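Local coordinates for protein thiaminase-I (Naegleria gruberi, PDB 4HCW) that is a thiaminase-family protein with a mixed helix-and-strand fold resembling that of two-lobed periplasmic binding proteins, at residues A[125-131]-A[225-229]; A[136-141]-A[201-205]. One frame throughout, in Å; residues are numbered along the deposited sequence.

Interaction 1 and interaction 2 fall within the same thiaminase I-like N-terminal family region, and their centres lie about 14 Å apart. Each centre is also about 22 Å from the centre of the chain, on the same side of it. In sequence, the segments of interaction 2 both fall between those of interaction 1: the chain runs from loop 125-131 into helix 136-143, later through helix 193-203, and returns at 225-229. The two contacts touch directly where Val229 CG2 packs on Leu136 CD2 at 4.0 Å. Interaction 1 joins two loops through the backbone, an asparagine and a tyrosine; interaction 2 packs two helices through aliphatic groups and a serine.

Interaction 1: residues A[125-131]-A[225-229]; sequences SSPNATQ and SNYYV
Ser126 N donates a nearly straight hydrogen bond to Asn226 O (3.0 Å, 165° at the hydrogen), and the CA atoms pair Ser125 with Tyr227 and Ser126 with Asn226, 4.9 Å each, a reversed order that shows the two backbones running antiparallel. The same Asn226 O also receives a CA-H...O contact from Ser125 CA at 3.5 Å. Next to this bridge, Ser126 CB rests against Asn226 CB. The Asn226 amide reaches on toward the bend centred on Asn128, an inverse gamma turn: ND2 comes to 3.7 Å from Asn128 CB and to 3.0 Å from Asn128 O, but the angle is too poor for a hydrogen bond.

This pairing carries on the antiparallel partnership of strands 110-125 and 229-230, whose line is also followed by the backbone bonding of Tyr228 with Leu124. Before it, Ser225 forms an ST turn, its OG accepting from Tyr227 N at 3.0 Å while also bonding to Gln147 O.

Tyr227 reaches the far part of the loop, at 129-131. Its CB bond leads away from 125-131, yet with CG beside the backbone N (chi1 -59°) the ring swings back and brings OH to the loop. Gln131 O lies in the ring plane, at its edge, 2.7 Å from Tyr227 OH, a doubtful hydrogen bond: the one hydroxyl proton has another acceptor within reach, and the OH is modelled too close to a neighbouring atom to be placed surely. Thr130 OG1 also approaches near the plane, its side chain slanting across the tyrosine. The Tyr227 side chain also touches Val143 of helix 136-143.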
ATOM      1  N   SER A 125      -4.472  14.977  -9.328  1.00104.33           N
ATOM      2  CA  SER A 125      -5.197  16.145  -9.808  1.00104.33           C
ATOM      3  C   SER A 125      -4.631  16.688 -11.119  1.00104.33           C
ATOM      4  O   SER A 125      -3.446  17.005 -11.216  1.00104.33           O
ATOM      5  CB  SER A 125      -5.207  17.241  -8.740  1.00 90.22           C
ATOM      6  OG  SER A 125      -3.891  17.546  -8.312  1.00 90.22           O
ATOM      7  N   SER A 126      -5.497  16.786 -12.123  1.00110.39           N
ATOM      8  CA  SER A 126      -5.147  17.367 -13.414  1.00110.39           C
ATOM      9  C   SER A 126      -4.788  18.841 -13.237  1.00110.39           C
ATOM     10  O   SER A 126      -5.254  19.479 -12.292  1.00110.39           O
ATOM     11  CB  SER A 126      -6.332  17.217 -14.375  1.00 99.01           C
ATOM     12  OG  SER A 126      -6.074  17.806 -15.636  1.00 99.01           O
ATOM     13  N   PRO A 127      -3.946  19.386 -14.135  1.00157.31           N
ATOM     14  CA  PRO A 127      -3.620  20.819 -14.115  1.00157.31           C
ATOM     15  C   PRO A 127      -4.866  21.703 -14.150  1.00157.31           C
ATOM     16  O   PRO A 127      -4.826  22.838 -13.674  1.00157.31           O
ATOM     17  CB  PRO A 127      -2.785  21.012 -15.390  1.00121.82           C
ATOM     18  CG  PRO A 127      -2.971  19.750 -16.190  1.00121.82           C
ATOM     19  CD  PRO A 127      -3.185  18.679 -15.176  1.00121.82           C
ATOM     20  N   ASN A 128      -5.957  21.184 -14.706  1.00126.47           N
ATOM     21  CA  ASN A 128      -7.252  21.846 -14.622  1.00126.47           C
ATOM     22  C   ASN A 128      -7.847  21.619 -13.237  1.00126.47           C
ATOM     23  O   ASN A 128      -8.910  21.015 -13.097  1.00126.47           O
ATOM     24  CB  ASN A 128      -8.199  21.297 -15.689  1.00110.65           C
ATOM     25  CG  ASN A 128      -7.538  21.175 -17.048  1.00110.65           C
ATOM     26  OD1 ASN A 128      -6.316  21.258 -17.166  1.00110.65           O
ATOM     27  ND2 ASN A 128      -8.346  20.967 -18.082  1.00110.65           N
ATOM     28  N   ALA A 129      -7.147  22.106 -12.216  1.00175.20           N
ATOM     29  CA  ALA A 129      -7.474  21.800 -10.827  1.00175.20           C
ATOM     30  C   ALA A 129      -8.803  22.387 -10.369  1.00175.20           C
ATOM     31  O   ALA A 129      -9.592  21.707  -9.713  1.00175.20           O
ATOM     32  CB  ALA A 129      -6.348  22.262  -9.910  1.00 90.82           C
ATOM     33  N   THR A 130      -9.038  23.652 -10.710  1.00140.41           N
ATOM     34  CA  THR A 130     -10.224  24.392 -10.266  1.00140.41           C
ATOM     35  C   THR A 130     -10.338  24.500  -8.741  1.00140.41           C
ATOM     36  O   THR A 130     -10.399  25.602  -8.197  1.00140.41           O
ATOM     37  CB  THR A 130     -11.543  23.830 -10.863  1.00104.59           C
ATOM     38  OG1 THR A 130     -11.780  22.504 -10.371  1.00104.59           O
ATOM     39  CG2 THR A 130     -11.477  23.804 -12.382  1.00104.59           C
ATOM     40  N   GLN A 131     -10.362  23.360  -8.056  1.00119.58           N
ATOM     41  CA  GLN A 131     -10.510  23.348  -6.605  1.00119.58           C
ATOM     42  C   GLN A 131      -9.471  22.461  -5.915  1.00119.58           C
ATOM     43  O   GLN A 131      -9.068  21.429  -6.450  1.00119.58           O
ATOM     44  CB  GLN A 131     -11.924  22.906  -6.223  1.00114.15           C
ATOM     45  CG  GLN A 131     -12.274  23.159  -4.772  1.00114.15           C
ATOM     46  CD  GLN A 131     -12.144  24.620  -4.391  1.00114.15           C
ATOM     47  OE1 GLN A 131     -11.532  24.956  -3.376  1.00114.15           O
ATOM     48  NE2 GLN A 131     -12.723  25.497  -5.203  1.00114.15           N
ATOM     49  N   SER A 225     -12.773  13.293 -15.687  1.00 66.21           N
ATOM     50  CA  SER A 225     -12.702  14.089 -14.468  1.00 66.21           C
ATOM     51  C   SER A 225     -11.291  14.615 -14.246  1.00 66.21           C
ATOM     52  O   SER A 225     -10.321  14.047 -14.747  1.00 66.21           O
ATOM     53  CB  SER A 225     -13.139  13.261 -13.260  1.00 95.26           C
ATOM     54  OG  SER A 225     -12.906  13.962 -12.051  1.00 95.26           O
ATOM     55  N   ASN A 226     -11.184  15.703 -13.492  1.00 82.75           N
ATOM     56  CA  ASN A 226      -9.887  16.285 -13.170  1.00 82.75           C
ATOM     57  C   ASN A 226      -9.367  15.772 -11.832  1.00 82.75           C
ATOM     58  O   ASN A 226      -8.283  16.150 -11.387  1.00 82.75           O
ATOM     59  CB  ASN A 226      -9.975  17.812 -13.150  1.00114.18           C
ATOM     60  CG  ASN A 226     -10.468  18.384 -14.464  1.00114.18           C
ATOM     61  OD1 ASN A 226     -10.262  17.799 -15.527  1.00114.18           O
ATOM     62  ND2 ASN A 226     -11.126  19.537 -14.398  1.00114.18           N
ATOM     63  N   TYR A 227     -10.151  14.908 -11.197  1.00100.00           N
ATOM     64  CA  TYR A 227      -9.787  14.348  -9.902  1.00100.00           C
ATOM     65  C   TYR A 227      -9.788  12.824  -9.942  1.00100.00           C
ATOM     66  O   TYR A 227     -10.701  12.209 -10.492  1.00100.00           O
ATOM     67  CB  TYR A 227     -10.746  14.841  -8.817  1.00 89.79           C
ATOM     68  CG  TYR A 227     -10.789  16.345  -8.666  1.00 89.79           C
ATOM     69  CD1 TYR A 227     -11.674  17.113  -9.413  1.00 89.79           C
ATOM     70  CD2 TYR A 227      -9.948  16.996  -7.773  1.00 89.79           C
ATOM     71  CE1 TYR A 227     -11.717  18.488  -9.278  1.00 89.79           C
ATOM     72  CE2 TYR A 227      -9.984  18.370  -7.629  1.00 89.79           C
ATOM     73  CZ  TYR A 227     -10.871  19.111  -8.383  1.00 89.79           C
ATOM     74  OH  TYR A 227     -10.911  20.479  -8.243  1.00 89.79           O
ATOM     75  N   TYR A 228      -8.760  12.222  -9.354  1.00 73.10           N
ATOM     76  CA  TYR A 228      -8.649  10.769  -9.299  1.00 73.10           C
ATOM     77  C   TYR A 228      -7.991  10.325  -7.999  1.00 73.10           C
ATOM     78  O   TYR A 228      -6.968  10.876  -7.590  1.00 73.10           O
ATOM     79  CB  TYR A 228      -7.856  10.243 -10.498  1.00 62.10           C
ATOM     80  CG  TYR A 228      -7.580   8.754 -10.459  1.00 62.10           C
ATOM     81  CD1 TYR A 228      -8.500   7.844 -10.961  1.00 62.10           C
ATOM     82  CD2 TYR A 228      -6.394   8.261  -9.929  1.00 62.10           C
ATOM     83  CE1 TYR A 228      -8.251   6.484 -10.930  1.00 62.10           C
ATOM     84  CE2 TYR A 228      -6.137   6.904  -9.893  1.00 62.10           C
ATOM     85  CZ  TYR A 228      -7.068   6.020 -10.395  1.00 62.10           C
ATOM     86  OH  TYR A 228      -6.813   4.669 -10.361  1.00 62.10           O
ATOM     87  N   VAL A 229      -8.584   9.328  -7.351  1.00 87.28           N
ATOM     88  CA  VAL A 229      -8.014   8.767  -6.135  1.00 87.28           C
ATOM     89  C   VAL A 229      -7.754   7.274  -6.304  1.00 87.28           C
ATOM     90  O   VAL A 229      -8.628   6.527  -6.746  1.00 87.28           O
ATOM     91  CB  VAL A 229      -8.925   8.993  -4.914  1.00 67.59           C
ATOM     92  CG1 VAL A 229      -8.234   8.516  -3.646  1.00 67.59           C
ATOM     93  CG2 VAL A 229      -9.298  10.462  -4.793  1.00 67.59           C
TER

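Interaction 2: residues A[136-141]-A[201-205]; sequences LLELAQ and TILDS
Ala140 and Ser205 make the nearest backbone approach of the two segments, their CA atoms 5.4 Å apart. The small Ala140 side chain points at 201-205 and is consistent with this closeness: its CB meets Ser205 OG at 3.2 Å and Ser205 CB at 3.8 Å, and also faces Thr201 CG2 and the CA of Ile202.

Ile202 can be followed outward. Its CB finds no partner in 136-141 within 4.5 Å, and the CB bond runs along the contact instead of into it. With CG1 anti to the carbonyl carbon (chi1 -57°) and chi2 extended at 178°, the long branch is carried back to the first helix. CG1 meets Leu137 CD2 at 3.7 Å. CD1, at the tip, touches two leucines, Leu137 CD2 at 3.9 Å and Leu136 CB at 4.1 Å. The Leu137 and Ile202 side chains cross at about a right angle, and one methyl of the leucine bears on both outer carbons of the isoleucine. That same CD2 also reaches Thr201 CB, closing the apolar patch on its more exposed side.

Ser205 supplies the polar part. The strongest hydrogen bond of its OG is to Gly144 O; Ala140 O, 3.0 Å from Ser205 OG, and Thr201 O, 3.3 Å from it, are further acceptors within reach whose claim on the proton is not settled. Ser205 lies in the loop that follows helix 193-203, with Gly144, its partner, just past helix 136-143.

Around this join, Asp204 and Ser205 bond through their backbones to the segment 146-148 that follows helix 136-143, Leu136 packs on Tyr150 and Ile252, and Ile202 packs on Thr254, placing both helices against the loop after strand 248-250.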
ATOM      1  N   LEU A 136     -10.383  14.435   1.865  1.00 73.57           N
ATOM      2  CA  LEU A 136     -11.384  14.007   0.891  1.00 73.57           C
ATOM      3  C   LEU A 136     -12.774  14.554   1.197  1.00 73.57           C
ATOM      4  O   LEU A 136     -13.532  14.876   0.282  1.00 73.57           O
ATOM      5  CB  LEU A 136     -11.428  12.483   0.786  1.00 98.99           C
ATOM      6  CG  LEU A 136     -10.548  11.874  -0.304  1.00 98.99           C
ATOM      7  CD1 LEU A 136     -10.651  10.357  -0.302  1.00 98.99           C
ATOM      8  CD2 LEU A 136     -10.927  12.438  -1.666  1.00 98.99           C
ATOM      9  N   LEU A 137     -13.110  14.642   2.481  1.00112.65           N
ATOM     10  CA  LEU A 137     -14.384  15.218   2.899  1.00112.65           C
ATOM     11  C   LEU A 137     -14.461  16.678   2.477  1.00112.65           C
ATOM     12  O   LEU A 137     -15.470  17.126   1.933  1.00112.65           O
ATOM     13  CB  LEU A 137     -14.563  15.102   4.412  1.00 98.36           C
ATOM     14  CG  LEU A 137     -15.005  13.744   4.954  1.00 98.36           C
ATOM     15  CD1 LEU A 137     -15.079  13.777   6.472  1.00 98.36           C
ATOM     16  CD2 LEU A 137     -16.348  13.349   4.360  1.00 98.36           C
ATOM     17  N   GLU A 138     -13.383  17.410   2.734  1.00 95.89           N
ATOM     18  CA  GLU A 138     -13.276  18.804   2.329  1.00 95.89           C
ATOM     19  C   GLU A 138     -13.403  18.931   0.814  1.00 95.89           C
ATOM     20  O   GLU A 138     -14.080  19.827   0.311  1.00 95.89           O
ATOM     21  CB  GLU A 138     -11.939  19.382   2.797  1.00120.34           C
ATOM     22  CG  GLU A 138     -11.653  20.790   2.306  1.00120.34           C
ATOM     23  CD  GLU A 138     -10.272  21.273   2.706  1.00120.34           C
ATOM     24  OE1 GLU A 138      -9.832  22.320   2.189  1.00120.34           O
ATOM     25  OE2 GLU A 138      -9.625  20.602   3.539  1.00120.34           O
ATOM     26  N   LEU A 139     -12.757  18.018   0.096  1.00 71.67           N
ATOM     27  CA  LEU A 139     -12.770  18.029  -1.363  1.00 71.67           C
ATOM     28  C   LEU A 139     -14.146  17.675  -1.916  1.00 71.67           C
ATOM     29  O   LEU A 139     -14.612  18.288  -2.876  1.00 71.67           O
ATOM     30  CB  LEU A 139     -11.719  17.061  -1.914  1.00 86.19           C
ATOM     31  CG  LEU A 139     -11.545  17.019  -3.434  1.00 86.19           C
ATOM     32  N   ALA A 140     -14.788  16.685  -1.302  1.00 93.93           N
ATOM     33  CA  ALA A 140     -16.090  16.203  -1.757  1.00 93.93           C
ATOM     34  C   ALA A 140     -17.162  17.286  -1.688  1.00 93.93           C
ATOM     35  O   ALA A 140     -17.998  17.405  -2.584  1.00 93.93           O
ATOM     36  CB  ALA A 140     -16.514  14.986  -0.947  1.00131.99           C
ATOM     37  N   GLN A 141     -17.131  18.074  -0.618  1.00113.36           N
ATOM     38  CA  GLN A 141     -18.092  19.151  -0.427  1.00113.36           C
ATOM     39  C   GLN A 141     -17.918  20.232  -1.485  1.00113.36           C
ATOM     40  O   GLN A 141     -18.890  20.817  -1.958  1.00113.36           O
ATOM     41  CB  GLN A 141     -17.934  19.760   0.966  1.00115.98           C
ATOM     42  CG  GLN A 141     -18.201  18.783   2.097  1.00115.98           C
ATOM     43  CD  GLN A 141     -17.717  19.298   3.437  1.00115.98           C
ATOM     44  OE1 GLN A 141     -17.104  20.363   3.523  1.00115.98           O
ATOM     45  NE2 GLN A 141     -17.987  18.541   4.494  1.00115.98           N
ATOM     46  N   THR A 201     -20.967  11.122   1.949  1.00 90.31           N
ATOM     47  CA  THR A 201     -20.601  12.415   1.380  1.00 90.31           C
ATOM     48  C   THR A 201     -19.561  12.232   0.280  1.00 90.31           C
ATOM     49  O   THR A 201     -19.654  12.839  -0.788  1.00 90.31           O
ATOM     50  CB  THR A 201     -20.038  13.364   2.457  1.00104.78           C
ATOM     51  OG1 THR A 201     -21.045  13.618   3.445  1.00104.78           O
ATOM     52  CG2 THR A 201     -19.600  14.682   1.838  1.00104.78           C
ATOM     53  N   ILE A 202     -18.577  11.381   0.549  1.00 85.35           N
ATOM     54  CA  ILE A 202     -17.518  11.093  -0.409  1.00 85.35           C
ATOM     55  C   ILE A 202     -18.038  10.262  -1.579  1.00 85.35           C
ATOM     56  O   ILE A 202     -17.719  10.537  -2.734  1.00 85.35           O
ATOM     57  CB  ILE A 202     -16.350  10.355   0.264  1.00 57.75           C
ATOM     58  CG1 ILE A 202     -15.817  11.179   1.436  1.00 57.75           C
ATOM     59  CG2 ILE A 202     -15.242  10.068  -0.738  1.00 57.75           C
ATOM     60  CD1 ILE A 202     -14.692  10.517   2.186  1.00 57.75           C
ATOM     61  N   LEU A 203     -18.844   9.250  -1.271  1.00 62.05           N
ATOM     62  CA  LEU A 203     -19.412   8.375  -2.293  1.00 62.05           C
ATOM     63  C   LEU A 203     -20.285   9.143  -3.286  1.00 62.05           C
ATOM     64  O   LEU A 203     -20.323   8.817  -4.473  1.00 62.05           O
ATOM     65  CB  LEU A 203     -20.216   7.243  -1.646  1.00 64.09           C
ATOM     66  CG  LEU A 203     -20.935   6.279  -2.596  1.00 64.09           C
ATOM     67  CD1 LEU A 203     -19.954   5.637  -3.565  1.00 64.09           C
ATOM     68  CD2 LEU A 203     -21.694   5.215  -1.818  1.00 64.09           C
ATOM     69  N   ASP A 204     -20.978  10.165  -2.796  1.00 95.58           N
ATOM     70  CA  ASP A 204     -21.839  10.980  -3.649  1.00 95.58           C
ATOM     71  C   ASP A 204     -21.029  11.862  -4.593  1.00 95.58           C
ATOM     72  O   ASP A 204     -21.540  12.334  -5.607  1.00 95.58           O
ATOM     73  CB  ASP A 204     -22.784  11.838  -2.804  1.00 88.65           C
ATOM     74  CG  ASP A 204     -23.878  11.023  -2.141  1.00 88.65           C
ATOM     75  OD1 ASP A 204     -24.243   9.961  -2.690  1.00 88.65           O
ATOM     76  OD2 ASP A 204     -24.375  11.445  -1.076  1.00 88.65           O
ATOM     77  N   SER A 205     -19.763  12.080  -4.253  1.00 91.47           N
ATOM     78  CA  SER A 205     -18.884  12.907  -5.070  1.00 91.47           C
ATOM     79  C   SER A 205     -18.089  12.074  -6.070  1.00 91.47           C
ATOM     80  O   SER A 205     -17.296  12.611  -6.842  1.00 91.47           O
ATOM     81  CB  SER A 205     -17.927  13.706  -4.185  1.00 73.92           C
ATOM     82  OG  SER A 205     -18.638  14.598  -3.345  1.00 73.92           O
TER